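Local coordinates for catalase-3 (Neurospora crassa, PDB 4AJ9), which breaks down hydrogen peroxide to oxygen and water with a heme cofactor, probably protecting cells from its toxic effects, at residues C[7-12]-C[367-372]; C[296-301]-C[445-450]; C[391-396]-C[401-406]; C[563-568]-C[583-588]. All blocks are in the same frame, centred on the assembly; numbering follows the deposited sequence.

Contact 1: residues C[7-12]-C[367-372]; sequences KEVEVD and QLPINR
The flat groups of this contact are the carboxylate of E8 and the guanidinium of R372. Neither lies flat on the other, and their planes are 52° apart. E8 OE2 is 4.0 Å from R372 NH1 and stands well out of the guanidinium plane. No N-H points at it, so these are opposite charges near each other, probably a weak attraction, and not a salt bridge. The two side chains cross at about a right angle. The E8 chain is extended beyond CG, which carries its carboxylate over to the arginine.

Beside this pair is an apolar touch. V9 CG2 touches the proline ring obliquely, 4.0 Å from P369 CG and 4.1 Å from P369 CB. With chi1 of V9 at -57°, CG1 lies anti to the carbonyl carbon, and CG2, the methyl that touches, falls between the backbone N and the carbonyl carbon. The turn that presents P369 is tied by L368 O, which accepts from N371 N and R372 N.

The second subunit covers the same place: its I390 packs on V9 and its A388 on P369. E10 and V11 pair in parallel with a strand of that subunit. An N-terminal arm laid against a long loop at a subunit border is typical of the interwoven catalase tetramer.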
# COMPACT_ATOMS: atom_id res chain seq x y z
N LYS C 7 24.17 -10.36 10.62
CA LYS C 7 25.29 -9.41 10.63
C LYS C 7 25.51 -8.67 9.31
O LYS C 7 25.94 -7.52 9.29
CB LYS C 7 26.59 -10.09 11.07
CG LYS C 7 26.83 -10.08 12.57
CD LYS C 7 25.64 -10.64 13.33
CE LYS C 7 25.97 -10.82 14.80
NZ LYS C 7 27.16 -11.70 14.99
N GLU C 8 25.21 -9.34 8.20
CA GLU C 8 25.47 -8.75 6.89
C GLU C 8 24.59 -7.54 6.55
O GLU C 8 24.91 -6.78 5.64
CB GLU C 8 25.36 -9.81 5.79
CG GLU C 8 23.97 -10.40 5.63
CD GLU C 8 23.79 -11.12 4.30
OE1 GLU C 8 24.81 -11.35 3.61
OE2 GLU C 8 22.64 -11.45 3.95
N VAL C 9 23.49 -7.36 7.28
CA VAL C 9 22.62 -6.20 7.03
C VAL C 9 22.67 -5.22 8.18
O VAL C 9 21.85 -4.30 8.26
CB VAL C 9 21.15 -6.61 6.82
CG1 VAL C 9 21.02 -7.60 5.67
CG2 VAL C 9 20.58 -7.19 8.10
N GLU C 10 23.61 -5.40 9.10
CA GLU C 10 23.75 -4.47 10.21
C GLU C 10 24.52 -3.23 9.76
O GLU C 10 25.47 -3.31 8.99
CB GLU C 10 24.38 -5.15 11.42
CG GLU C 10 23.48 -6.23 12.01
CD GLU C 10 24.04 -6.86 13.27
OE1 GLU C 10 25.21 -6.57 13.60
OE2 GLU C 10 23.32 -7.65 13.92
N VAL C 11 24.07 -2.07 10.22
CA VAL C 11 24.63 -0.81 9.77
C VAL C 11 25.15 -0.02 10.96
O VAL C 11 24.40 0.30 11.88
CB VAL C 11 23.58 0.03 9.00
CG1 VAL C 11 24.13 1.41 8.67
CG2 VAL C 11 23.15 -0.70 7.73
N ASP C 12 26.44 0.29 10.91
CA ASP C 12 27.13 0.96 12.01
C ASP C 12 27.40 2.40 11.62
O ASP C 12 28.09 2.67 10.64
CB ASP C 12 28.44 0.22 12.31
CG ASP C 12 29.19 0.79 13.51
OD1 ASP C 12 28.66 1.72 14.16
OD2 ASP C 12 30.30 0.30 13.82
N GLN C 367 11.37 -11.92 2.12
CA GLN C 367 12.72 -11.46 1.82
C GLN C 367 13.34 -10.59 2.92
O GLN C 367 14.55 -10.35 2.93
CB GLN C 367 12.75 -10.73 0.47
CG GLN C 367 12.32 -11.59 -0.70
CD GLN C 367 12.53 -10.92 -2.05
OE1 GLN C 367 12.51 -9.70 -2.16
NE2 GLN C 367 12.75 -11.73 -3.08
N LEU C 368 12.52 -10.13 3.88
CA LEU C 368 13.05 -9.34 4.98
C LEU C 368 14.05 -10.19 5.77
O LEU C 368 13.85 -11.39 5.94
CB LEU C 368 11.93 -8.87 5.90
CG LEU C 368 10.93 -7.92 5.24
CD1 LEU C 368 9.75 -7.65 6.16
CD2 LEU C 368 11.62 -6.62 4.85
N PRO C 369 15.14 -9.58 6.24
CA PRO C 369 16.17 -10.37 6.91
C PRO C 369 15.61 -11.32 7.98
O PRO C 369 16.01 -12.49 8.03
CB PRO C 369 17.07 -9.31 7.54
CG PRO C 369 16.95 -8.13 6.58
CD PRO C 369 15.49 -8.14 6.18
N ILE C 370 14.69 -10.84 8.81
CA ILE C 370 14.18 -11.67 9.91
C ILE C 370 13.28 -12.81 9.43
O ILE C 370 13.13 -13.82 10.12
CB ILE C 370 13.45 -10.81 11.00
CG1 ILE C 370 13.19 -11.64 12.27
CG2 ILE C 370 12.17 -10.22 10.45
CD1 ILE C 370 14.45 -11.92 13.11
N ASN C 371 12.69 -12.66 8.24
CA ASN C 371 11.86 -13.71 7.65
C ASN C 371 12.60 -14.69 6.74
O ASN C 371 12.11 -15.79 6.48
CB ASN C 371 10.69 -13.09 6.88
CG ASN C 371 9.62 -12.56 7.80
OD1 ASN C 371 9.35 -13.14 8.85
ND2 ASN C 371 9.00 -11.44 7.42
N ARG C 372 13.78 -14.31 6.24
CA ARG C 372 14.51 -15.20 5.34
C ARG C 372 14.84 -16.53 5.99
O ARG C 372 15.22 -16.59 7.16
CB ARG C 372 15.82 -14.55 4.87
CG ARG C 372 15.65 -13.35 3.98
CD ARG C 372 17.01 -12.89 3.49
NE ARG C 372 17.67 -13.97 2.75
CZ ARG C 372 18.77 -13.80 2.03
NH1 ARG C 372 19.34 -12.61 1.95
NH2 ARG C 372 19.30 -14.84 1.39

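Contact 2: residues C[296-301]-C[445-450]; sequences FLPEEF and PRLFFN
L447 reaches from helix 443-450 to the loop 296-301, and one methyl does the touching. L447 CD2 lies 4.0 Å from F296 CZ and 4.2 Å from P298 CG. The leucine tip is thus set against the far end of the phenylalanine ring and the outer carbon of the proline ring. L447 CG is turned anti to its backbone N (chi1 177°), which sends the branch out from the helix to the loop. F448 CB stays 4.9 Å from F296 CE2, a looser flank. This side is buried. H188 meets the F296 ring, and W192 stacks on F448.

The more exposed side is polar. R446 NE donates to N450 OD1 at 2.9 Å, with an angle of 153° at the hydrogen. The acceptor lies in the guanidinium plane, 7° out of it, so the bond holds the end of R446 along the helix surface. R446 NH1 is bonded to I487 O, and N450 ND2 to H512 O and N514 O. On the loop, exposed E300 bonds to T516 OG1 and R517 N.

No hydrogen bond crosses between the two segments. Hydrocarbon contact joins the loop to the helix, while the polar groups named bond within the helix or to other parts of the chain.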
# COMPACT_ATOMS: atom_id res chain seq x y z
N PHE C 296 -7.92 -30.56 25.20
CA PHE C 296 -6.55 -31.05 25.33
C PHE C 296 -6.53 -32.54 25.70
O PHE C 296 -7.53 -33.08 26.14
CB PHE C 296 -5.71 -30.21 26.32
CG PHE C 296 -6.15 -30.30 27.76
CD1 PHE C 296 -5.70 -31.32 28.58
CD2 PHE C 296 -7.00 -29.34 28.30
CE1 PHE C 296 -6.10 -31.40 29.90
CE2 PHE C 296 -7.41 -29.41 29.61
CZ PHE C 296 -6.96 -30.44 30.42
N LEU C 297 -5.39 -33.19 25.50
CA LEU C 297 -5.26 -34.61 25.82
C LEU C 297 -4.63 -34.79 27.20
O LEU C 297 -3.46 -34.48 27.39
CB LEU C 297 -4.40 -35.30 24.75
CG LEU C 297 -4.20 -36.81 24.88
CD1 LEU C 297 -5.52 -37.53 24.78
CD2 LEU C 297 -3.24 -37.30 23.81
N PRO C 298 -5.42 -35.29 28.17
CA PRO C 298 -4.87 -35.51 29.51
C PRO C 298 -3.55 -36.28 29.45
O PRO C 298 -3.45 -37.25 28.69
CB PRO C 298 -5.96 -36.33 30.19
CG PRO C 298 -7.21 -35.83 29.56
CD PRO C 298 -6.87 -35.56 28.12
N GLU C 299 -2.56 -35.86 30.22
CA GLU C 299 -1.25 -36.49 30.19
C GLU C 299 -1.28 -37.92 30.73
O GLU C 299 -0.36 -38.69 30.50
CB GLU C 299 -0.23 -35.66 30.95
CG GLU C 299 0.19 -34.42 30.17
CD GLU C 299 1.13 -33.53 30.93
OE1 GLU C 299 2.03 -34.07 31.61
OE2 GLU C 299 0.94 -32.30 30.85
N GLU C 300 -2.35 -38.25 31.45
CA GLU C 300 -2.52 -39.60 31.97
C GLU C 300 -2.70 -40.58 30.82
O GLU C 300 -2.36 -41.75 30.94
CB GLU C 300 -3.73 -39.68 32.91
CG GLU C 300 -3.54 -39.02 34.26
CD GLU C 300 -3.73 -37.51 34.23
OE1 GLU C 300 -4.37 -37.01 33.29
OE2 GLU C 300 -3.25 -36.83 35.16
N PHE C 301 -3.26 -40.10 29.71
CA PHE C 301 -3.53 -40.94 28.54
C PHE C 301 -2.33 -41.01 27.60
O PHE C 301 -2.11 -42.02 26.94
CB PHE C 301 -4.73 -40.41 27.75
CG PHE C 301 -6.00 -40.30 28.56
CD1 PHE C 301 -6.22 -41.12 29.65
CD2 PHE C 301 -6.97 -39.38 28.21
CE1 PHE C 301 -7.39 -41.02 30.38
CE2 PHE C 301 -8.15 -39.28 28.94
CZ PHE C 301 -8.36 -40.09 30.02
N PRO C 445 -13.80 -27.91 30.58
CA PRO C 445 -13.71 -26.80 31.54
C PRO C 445 -13.85 -27.31 32.96
O PRO C 445 -13.10 -26.90 33.84
CB PRO C 445 -14.89 -25.91 31.15
CG PRO C 445 -15.04 -26.13 29.68
CD PRO C 445 -14.71 -27.60 29.46
N ARG C 446 -14.80 -28.22 33.19
CA ARG C 446 -14.93 -28.85 34.50
C ARG C 446 -13.65 -29.60 34.90
O ARG C 446 -13.15 -29.43 36.01
CB ARG C 446 -16.14 -29.77 34.56
CG ARG C 446 -16.32 -30.46 35.91
CD ARG C 446 -16.45 -29.45 37.03
NE ARG C 446 -16.67 -30.13 38.31
CZ ARG C 446 -17.87 -30.40 38.81
NH1 ARG C 446 -18.96 -30.02 38.16
NH2 ARG C 446 -17.97 -31.03 39.98
N LEU C 447 -13.12 -30.41 33.99
CA LEU C 447 -11.86 -31.11 34.24
C LEU C 447 -10.75 -30.16 34.70
O LEU C 447 -9.99 -30.45 35.62
CB LEU C 447 -11.42 -31.86 32.98
CG LEU C 447 -10.08 -32.61 33.02
CD1 LEU C 447 -10.11 -33.76 34.02
CD2 LEU C 447 -9.69 -33.12 31.63
N PHE C 448 -10.65 -29.01 34.03
CA PHE C 448 -9.60 -28.05 34.33
C PHE C 448 -9.80 -27.44 35.72
O PHE C 448 -8.89 -27.41 36.54
CB PHE C 448 -9.55 -26.97 33.25
CG PHE C 448 -8.66 -25.82 33.60
CD1 PHE C 448 -7.28 -25.94 33.50
CD2 PHE C 448 -9.21 -24.60 33.99
CE1 PHE C 448 -6.45 -24.87 33.81
CE2 PHE C 448 -8.39 -23.53 34.29
CZ PHE C 448 -7.01 -23.66 34.21
N PHE C 449 -11.02 -26.97 35.98
CA PHE C 449 -11.33 -26.40 37.28
C PHE C 449 -11.07 -27.40 38.42
O PHE C 449 -10.49 -27.05 39.45
CB PHE C 449 -12.77 -25.88 37.31
CG PHE C 449 -13.13 -25.18 38.58
CD1 PHE C 449 -12.83 -23.85 38.76
CD2 PHE C 449 -13.76 -25.86 39.61
CE1 PHE C 449 -13.15 -23.19 39.95
CE2 PHE C 449 -14.09 -25.22 40.80
CZ PHE C 449 -13.78 -23.89 40.96
N ASN C 450 -11.52 -28.65 38.25
CA ASN C 450 -11.26 -29.69 39.24
C ASN C 450 -9.79 -29.87 39.55
O ASN C 450 -9.43 -30.36 40.62
CB ASN C 450 -11.77 -31.06 38.77
CG ASN C 450 -13.27 -31.14 38.76
OD1 ASN C 450 -13.95 -30.31 39.34
ND2 ASN C 450 -13.80 -32.16 38.07

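Contact 3: residues C[391-396]-C[401-406]; sequences HKNIHH and YLNKGY
H395 O is gripped by two side-chain amides. N403 ND2 donates to it across the contact at 2.9 Å, nearly straight at 164°, with the oxygen in the N403 amide plane. N393 ND2 adds a weak bond to H395 O at 3.0 Å. N393 OD1 accepts from H395 N at 3.0 Å, with the donor 63° out of the carbonyl plane. The OD1 bond makes an Asx turn; with the weak ND2 bond, N393 reaches both the N and the O of H395.

N403 makes an Asx turn of its own: its OD1 accepts from G405 N at 3.0 Å. Its CG sits between the backbone N and the carbonyl carbon (chi1 64°), which puts the amide between G405 N and H395 O. With both ends bonded, the N403 amide is fixed in rotation. Its residue also joins two beta turns, type I from Y401 to K404 and type I' from N403 to Y406. Both segments belong to the long loop between strands 390-391 and 425-427. This loop reaches far from the chain centre to other subunits, as wrapping loops do in catalases.

The H395 ring is sandwiched. L402 CB lies over the centre of one face, a CH-pi contact of 3.6 Å to the centroid. L402 CD1 comes to 3.5 Å from H395 NE2. On the opposite face is I394 CG1, offset toward the rim. H395 CB and N403 CB touch beside the ring at 3.8 Å. D178 of the third subunit accepts from Y401 N and L402 N, and H156 of that subunit stacks on H396.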
# COMPACT_ATOMS: atom_id res chain seq x y z
N HIS C 391 17.11 -11.99 -10.19
CA HIS C 391 17.06 -13.38 -10.63
C HIS C 391 17.80 -13.58 -11.94
O HIS C 391 17.60 -12.84 -12.91
CB HIS C 391 15.62 -13.87 -10.78
CG HIS C 391 14.87 -13.99 -9.49
ND1 HIS C 391 14.25 -12.92 -8.89
CD2 HIS C 391 14.64 -15.06 -8.69
CE1 HIS C 391 13.67 -13.32 -7.76
NE2 HIS C 391 13.89 -14.62 -7.62
N LYS C 392 18.63 -14.62 -11.97
CA LYS C 392 19.46 -14.94 -13.13
C LYS C 392 18.73 -15.77 -14.19
O LYS C 392 18.98 -15.62 -15.37
CB LYS C 392 20.71 -15.69 -12.65
CG LYS C 392 21.78 -15.92 -13.71
CD LYS C 392 23.00 -16.64 -13.11
CE LYS C 392 23.39 -16.07 -11.73
NZ LYS C 392 24.00 -14.69 -11.75
N ASN C 393 17.84 -16.67 -13.75
CA ASN C 393 17.18 -17.61 -14.67
C ASN C 393 16.07 -16.92 -15.43
O ASN C 393 15.08 -16.51 -14.83
CB ASN C 393 16.60 -18.81 -13.89
CG ASN C 393 15.73 -19.73 -14.76
OD1 ASN C 393 15.97 -19.88 -15.97
ND2 ASN C 393 14.71 -20.35 -14.15
N ILE C 394 16.22 -16.78 -16.75
CA ILE C 394 15.24 -16.05 -17.55
C ILE C 394 14.10 -16.95 -18.02
O ILE C 394 13.12 -16.46 -18.58
CB ILE C 394 15.89 -15.37 -18.77
CG1 ILE C 394 16.24 -16.41 -19.83
CG2 ILE C 394 17.10 -14.55 -18.34
CD1 ILE C 394 16.86 -15.81 -21.09
N HIS C 395 14.23 -18.25 -17.81
CA HIS C 395 13.14 -19.17 -18.13
C HIS C 395 12.39 -19.54 -16.85
O HIS C 395 12.55 -20.63 -16.28
CB HIS C 395 13.68 -20.38 -18.92
CG HIS C 395 14.43 -19.98 -20.15
ND1 HIS C 395 15.81 -20.01 -20.23
CD2 HIS C 395 14.00 -19.46 -21.33
CE1 HIS C 395 16.19 -19.56 -21.41
NE2 HIS C 395 15.11 -19.22 -22.10
N HIS C 396 11.57 -18.58 -16.42
CA HIS C 396 10.91 -18.58 -15.12
C HIS C 396 9.54 -19.27 -15.17
O HIS C 396 8.52 -18.71 -14.75
CB HIS C 396 10.77 -17.14 -14.61
CG HIS C 396 10.11 -16.20 -15.58
ND1 HIS C 396 9.98 -16.48 -16.93
CD2 HIS C 396 9.54 -14.99 -15.40
CE1 HIS C 396 9.37 -15.47 -17.53
NE2 HIS C 396 9.09 -14.55 -16.62
N TYR C 401 12.00 -26.89 -21.68
CA TYR C 401 13.19 -27.46 -22.28
C TYR C 401 14.36 -26.51 -22.06
O TYR C 401 15.47 -26.94 -21.72
CB TYR C 401 12.98 -27.70 -23.78
CG TYR C 401 14.27 -27.92 -24.53
CD1 TYR C 401 14.90 -29.16 -24.53
CD2 TYR C 401 14.87 -26.88 -25.24
CE1 TYR C 401 16.10 -29.36 -25.21
CE2 TYR C 401 16.05 -27.07 -25.92
CZ TYR C 401 16.67 -28.31 -25.90
OH TYR C 401 17.85 -28.49 -26.57
N LEU C 402 14.11 -25.22 -22.23
CA LEU C 402 15.15 -24.19 -22.16
C LEU C 402 15.86 -24.02 -20.80
O LEU C 402 17.02 -23.61 -20.77
CB LEU C 402 14.60 -22.83 -22.62
CG LEU C 402 14.17 -22.74 -24.07
CD1 LEU C 402 13.53 -21.37 -24.37
CD2 LEU C 402 15.36 -22.99 -24.97
N ASN C 403 15.18 -24.31 -19.69
CA ASN C 403 15.88 -24.23 -18.40
C ASN C 403 16.40 -25.59 -17.93
O ASN C 403 16.84 -25.75 -16.79
CB ASN C 403 15.05 -23.52 -17.32
CG ASN C 403 13.76 -24.27 -16.96
OD1 ASN C 403 13.68 -25.50 -17.08
ND2 ASN C 403 12.75 -23.52 -16.52
N LYS C 404 16.34 -26.58 -18.82
CA LYS C 404 16.91 -27.90 -18.53
C LYS C 404 16.22 -28.59 -17.36
O LYS C 404 16.76 -29.53 -16.77
CB LYS C 404 18.41 -27.77 -18.28
CG LYS C 404 19.16 -27.21 -19.48
CD LYS C 404 20.54 -26.71 -19.10
CE LYS C 404 21.35 -26.33 -20.33
NZ LYS C 404 21.75 -27.53 -21.13
N GLY C 405 15.03 -28.13 -17.02
CA GLY C 405 14.28 -28.70 -15.92
C GLY C 405 14.55 -28.06 -14.57
O GLY C 405 14.14 -28.60 -13.55
N TYR C 406 15.24 -26.91 -14.55
CA TYR C 406 15.56 -26.27 -13.26
C TYR C 406 14.99 -24.86 -13.12
O TYR C 406 15.03 -24.08 -14.07
CB TYR C 406 17.08 -26.26 -13.02
CG TYR C 406 17.61 -27.67 -12.89
CD1 TYR C 406 17.58 -28.32 -11.67
CD2 TYR C 406 18.13 -28.34 -13.99
CE1 TYR C 406 18.03 -29.61 -11.54
CE2 TYR C 406 18.59 -29.64 -13.88
CZ TYR C 406 18.54 -30.26 -12.65
OH TYR C 406 19.00 -31.55 -12.51

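Contact 4: residues C[563-568]-C[583-588]; sequences TVIAEY and TAFDAV
F585 projects its ring at two side chains of strand 561-566, T563 and I565, and meets each in a different way. The threonine crosses the phenylalanine at about a right angle. T563 OG1 sits at the ring edge, near its plane, 3.6 Å from F585 CE1. T563 CB is just as near to that carbon, also at 3.6 Å. The I565 and F585 side chains run toward each other from opposite directions, and CD1 meets the ring obliquely. I565 CD1 is 3.7 Å from F585 CE2 and 3.7 Å from F585 CZ. The I565 chain is extended at chi2 (168°), which takes CD1 out to the far end of the ring. A584 CB lies 3.9 Å above one face of the F585 ring, over its centre, so the neighbouring residue covers that side.

T563 and I565 point to the same side of the strand. V564, between them, points away and packs on L545 and A548 of helix 544-557. Strands 561-566 and 587-590 are not neighbours: strand 533-537 runs between them in the parallel sheet, and T563 bonds to the backbone of V534 and V536. F585 comes just before strand 587-590, so this contact links strands on either side of strand 533-537. This is the alpha/beta domain of long catalases, related by sequence to class I glutamine amidotransferases.

The backbone O of F585 is taken by K625 NZ. The contact itself rests on van der Waals packing of an aromatic ring against a methyl and the threonine, with no directional bond across it.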
# COMPACT_ATOMS: atom_id res chain seq x y z
N THR C 563 17.34 -4.59 44.04
CA THR C 563 17.25 -3.14 43.90
C THR C 563 17.22 -2.51 45.28
O THR C 563 16.25 -2.70 46.03
CB THR C 563 15.97 -2.73 43.15
OG1 THR C 563 15.92 -3.39 41.88
CG2 THR C 563 15.94 -1.22 42.93
N VAL C 564 18.26 -1.77 45.64
CA VAL C 564 18.24 -1.03 46.90
C VAL C 564 17.51 0.30 46.71
O VAL C 564 17.84 1.09 45.82
CB VAL C 564 19.66 -0.78 47.42
CG1 VAL C 564 19.61 0.11 48.66
CG2 VAL C 564 20.34 -2.11 47.73
N ILE C 565 16.53 0.54 47.57
CA ILE C 565 15.66 1.71 47.44
C ILE C 565 15.86 2.66 48.61
O ILE C 565 15.90 2.22 49.76
CB ILE C 565 14.19 1.28 47.41
CG1 ILE C 565 13.94 0.30 46.27
CG2 ILE C 565 13.26 2.51 47.33
CD1 ILE C 565 12.58 -0.39 46.35
N ALA C 566 15.97 3.96 48.33
CA ALA C 566 16.00 4.97 49.38
C ALA C 566 15.35 6.28 48.92
O ALA C 566 14.74 6.34 47.85
CB ALA C 566 17.43 5.21 49.85
N GLU C 567 15.47 7.31 49.74
CA GLU C 567 14.79 8.58 49.49
C GLU C 567 15.33 9.26 48.24
O GLU C 567 14.57 9.87 47.49
CB GLU C 567 14.93 9.52 50.69
CG GLU C 567 14.27 9.00 51.96
CD GLU C 567 15.22 8.21 52.84
OE1 GLU C 567 16.23 7.68 52.32
OE2 GLU C 567 14.94 8.12 54.05
N TYR C 568 16.64 9.15 48.03
CA TYR C 568 17.30 9.70 46.86
C TYR C 568 18.48 8.82 46.47
O TYR C 568 18.82 7.88 47.20
CB TYR C 568 17.76 11.16 47.08
CG TYR C 568 18.76 11.36 48.21
CD1 TYR C 568 20.12 11.20 47.99
CD2 TYR C 568 18.34 11.72 49.48
CE1 TYR C 568 21.04 11.39 49.02
CE2 TYR C 568 19.24 11.90 50.51
CZ TYR C 568 20.59 11.74 50.28
OH TYR C 568 21.48 11.93 51.31
N THR C 583 5.13 -3.89 42.67
CA THR C 583 4.88 -4.70 41.47
C THR C 583 6.17 -5.08 40.75
O THR C 583 6.18 -6.02 39.95
CB THR C 583 3.95 -3.98 40.45
OG1 THR C 583 4.48 -2.69 40.14
CG2 THR C 583 2.53 -3.86 40.99
N ALA C 584 7.25 -4.36 41.02
CA ALA C 584 8.52 -4.58 40.33
C ALA C 584 9.32 -5.75 40.89
O ALA C 584 10.30 -6.20 40.28
CB ALA C 584 9.37 -3.33 40.36
N PHE C 585 8.91 -6.23 42.06
CA PHE C 585 9.72 -7.19 42.80
C PHE C 585 8.98 -8.46 43.12
O PHE C 585 7.75 -8.49 43.20
CB PHE C 585 10.23 -6.55 44.10
CG PHE C 585 10.82 -5.18 43.89
CD1 PHE C 585 11.99 -5.03 43.16
CD2 PHE C 585 10.20 -4.06 44.40
CE1 PHE C 585 12.53 -3.78 42.96
CE2 PHE C 585 10.75 -2.81 44.21
CZ PHE C 585 11.90 -2.67 43.47
N ASP C 586 9.74 -9.53 43.32
CA ASP C 586 9.17 -10.81 43.70
C ASP C 586 9.24 -10.99 45.21
O ASP C 586 8.54 -11.83 45.78
CB ASP C 586 9.89 -11.93 42.96
CG ASP C 586 9.79 -11.78 41.46
OD1 ASP C 586 8.66 -11.88 40.95
OD2 ASP C 586 10.84 -11.58 40.79
N ALA C 587 10.08 -10.18 45.86
CA ALA C 587 10.19 -10.18 47.32
C ALA C 587 10.54 -8.77 47.81
O ALA C 587 11.20 -8.01 47.11
CB ALA C 587 11.24 -11.20 47.78
N VAL C 588 10.09 -8.41 49.01
CA VAL C 588 10.36 -7.09 49.57
C VAL C 588 11.00 -7.22 50.96
O VAL C 588 10.44 -7.85 51.85
CB VAL C 588 9.09 -6.23 49.65
CG1 VAL C 588 9.39 -4.89 50.31
CG2 VAL C 588 8.51 -6.03 48.27

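In the fold
Contacts 1 and 3 lie on the same side of the chain's centre, with centres 28 Å apart and nearest atoms about 5 Å apart. Both touch the second subunit. E10 and K392, one from each, form a weak ion pair between the two chains. Contact 2 is on the far side of the chain centre from contact 1, 44 Å between centres. Its F296 side chain lies about 11 Å from a bound heme and about 12 Å from that of N138, a predicted active-site residue. Contact 4 belongs to the C-terminal domain. Its centre is 39 Å from those of contacts 1 and 2, and 65 Å from that of contact 3.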